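Local coordinates for protein Ac-ASP-7 (Ancylostoma caninum, PDB 3S6S) that is of unknown function but, as a secreted hookworm protein of the SCP/TAPS (pathogenesis-related) family, probably acts at the host-parasite interface, at residues Thr78-Asp83 with Trp136-Asp141. Numbering follows the deposited sequence.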
# COMPACT_ATOMS: atom_id res chain seq x y z
N THR A 78 -4.36 -4.84 -5.52
CA THR A 78 -5.54 -3.99 -5.54
C THR A 78 -5.69 -3.29 -6.90
O THR A 78 -4.72 -3.06 -7.61
CB THR A 78 -5.53 -2.92 -4.43
OG1 THR A 78 -4.40 -2.04 -4.60
CG2 THR A 78 -5.51 -3.59 -3.05
N ARG A 79 -6.92 -2.98 -7.26
CA ARG A 79 -7.18 -2.28 -8.51
C ARG A 79 -8.11 -1.13 -8.24
O ARG A 79 -9.01 -1.23 -7.42
CB ARG A 79 -7.80 -3.22 -9.54
CG ARG A 79 -7.22 -4.61 -9.48
CD ARG A 79 -7.94 -5.54 -10.42
NE ARG A 79 -7.23 -5.61 -11.68
CZ ARG A 79 -6.42 -6.61 -12.01
NH1 ARG A 79 -6.27 -7.63 -11.16
NH2 ARG A 79 -5.80 -6.58 -13.19
N PHE A 80 -7.89 -0.02 -8.92
CA PHE A 80 -8.82 1.09 -8.83
C PHE A 80 -8.80 1.90 -10.12
O PHE A 80 -7.75 2.09 -10.73
CB PHE A 80 -8.60 1.93 -7.56
CG PHE A 80 -7.16 2.29 -7.30
CD1 PHE A 80 -6.30 1.38 -6.69
CD2 PHE A 80 -6.67 3.56 -7.65
CE1 PHE A 80 -4.97 1.73 -6.44
CE2 PHE A 80 -5.34 3.90 -7.40
CZ PHE A 80 -4.49 2.99 -6.80
N SER A 81 -9.99 2.33 -10.54
CA SER A 81 -10.17 3.01 -11.82
C SER A 81 -11.37 3.93 -11.84
O SER A 81 -12.20 3.92 -10.92
CB SER A 81 -10.30 2.00 -12.96
OG SER A 81 -10.51 0.70 -12.47
N GLY A 82 -11.47 4.73 -12.89
CA GLY A 82 -12.59 5.64 -13.03
C GLY A 82 -12.47 6.54 -14.24
O GLY A 82 -11.37 6.87 -14.68
N ASP A 83 -13.62 6.92 -14.79
CA ASP A 83 -13.65 7.90 -15.86
C ASP A 83 -13.40 9.27 -15.26
O ASP A 83 -13.76 9.52 -14.11
CB ASP A 83 -14.99 7.87 -16.59
CG ASP A 83 -15.24 6.55 -17.30
OD1 ASP A 83 -14.27 5.97 -17.83
OD2 ASP A 83 -16.39 6.09 -17.32
N TRP A 136 -5.49 1.66 -12.33
CA TRP A 136 -4.33 1.41 -11.48
C TRP A 136 -4.36 -0.00 -10.90
O TRP A 136 -5.42 -0.51 -10.52
CB TRP A 136 -4.28 2.43 -10.34
CG TRP A 136 -4.00 3.82 -10.80
CD1 TRP A 136 -4.92 4.76 -11.22
CD2 TRP A 136 -2.72 4.45 -10.92
NE1 TRP A 136 -4.28 5.92 -11.58
CE2 TRP A 136 -2.93 5.76 -11.41
CE3 TRP A 136 -1.41 4.02 -10.67
CZ2 TRP A 136 -1.88 6.65 -11.64
CZ3 TRP A 136 -0.36 4.91 -10.91
CH2 TRP A 136 -0.61 6.21 -11.39
N VAL A 137 -3.21 -0.66 -10.84
CA VAL A 137 -3.08 -1.76 -9.89
C VAL A 137 -1.96 -1.51 -8.91
O VAL A 137 -0.94 -0.90 -9.24
CB VAL A 137 -3.05 -3.22 -10.52
CG1 VAL A 137 -3.49 -3.24 -11.98
CG2 VAL A 137 -1.71 -3.91 -10.31
N CYS A 138 -2.19 -1.96 -7.68
CA CYS A 138 -1.12 -2.08 -6.70
C CYS A 138 -0.87 -3.55 -6.37
O CYS A 138 -1.78 -4.39 -6.32
CB CYS A 138 -1.43 -1.29 -5.44
SG CYS A 138 -1.50 0.48 -5.73
N VAL A 139 0.41 -3.82 -6.17
CA VAL A 139 0.92 -5.12 -5.86
C VAL A 139 1.64 -5.02 -4.52
O VAL A 139 2.42 -4.08 -4.27
CB VAL A 139 1.89 -5.61 -6.98
CG1 VAL A 139 2.86 -6.63 -6.44
CG2 VAL A 139 1.09 -6.15 -8.18
N TYR A 140 1.35 -5.99 -3.66
CA TYR A 140 1.85 -6.00 -2.29
C TYR A 140 2.64 -7.27 -2.05
O TYR A 140 2.36 -8.30 -2.65
CB TYR A 140 0.68 -5.92 -1.32
CG TYR A 140 -0.25 -4.77 -1.62
CD1 TYR A 140 -1.10 -4.81 -2.71
CD2 TYR A 140 -0.28 -3.64 -0.80
CE1 TYR A 140 -1.95 -3.78 -2.99
CE2 TYR A 140 -1.14 -2.60 -1.08
CZ TYR A 140 -1.97 -2.68 -2.18
OH TYR A 140 -2.82 -1.66 -2.48
N ASP A 141 3.65 -7.19 -1.19
CA ASP A 141 4.47 -8.35 -0.95
C ASP A 141 3.71 -9.37 -0.12
O ASP A 141 3.97 -10.57 -0.21
CB ASP A 141 5.82 -7.98 -0.31
CG ASP A 141 5.68 -7.48 1.13
OD1 ASP A 141 6.70 -7.55 1.85
OD2 ASP A 141 4.60 -7.02 1.54
O HOH W 1 -7.54 -1.15 -12.35
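The hydroxyls of T78 and Y140 meet in a buried side-chain hydrogen bond between two strands, with OG1 of T78 2.7 Å from OH of Y140. OG1 lies at the edge of the Y140 ring, in its plane. A chi1 of 62° sets OG1 between the backbone N and carbonyl carbon of T78, while CG2 also packs against the phenol, 3.4 Å from OH of Y140. The Y140 hydroxyl has a second partner, NE2 of H26, which probably helps hold the ring in place.

On the same sheet face, F80 reaches across to its partner on the next strand. A chi1 of 47° lays one face of its ring over CB of W136. This CB makes a CH-pi contact, 3.6 Å from the centroid of the F80 ring. The F80 ring and the five-membered ring of W136 lie within 11° of parallel, but are so far offset that there is little stacking. SG of C138 sits at the edge of the F80 ring, 3.8 Å from its CE1, as a Cys sulfur-aromatic contact. This sulfur forms the disulfide to C119.

The strands are antiparallel. T78 with C138 and F80 with W136 are hydrogen-bonded pairs, each closed by two backbone bonds. R79 and V137 form the non-hydrogen-bonded pair between them. On their face, CG1 of V137 lies over the R79 guanidinium, 4.2 Å from NH2. O of W136, already bonded to N of F80, also accepts a hydrogen bond from a water.

Strand 76-83 is an outermost strand of the central sheet in this alpha-beta-alpha sandwich. Strand 133-140 lies between it and strand 116-123, to which the C138-C119 disulfide ties it. Helices 16-34 and 88-99 cover the F80 and W136 face, helix 103-110 touches T78 and Y140, and helix 54-65 packs on V137 from the other face.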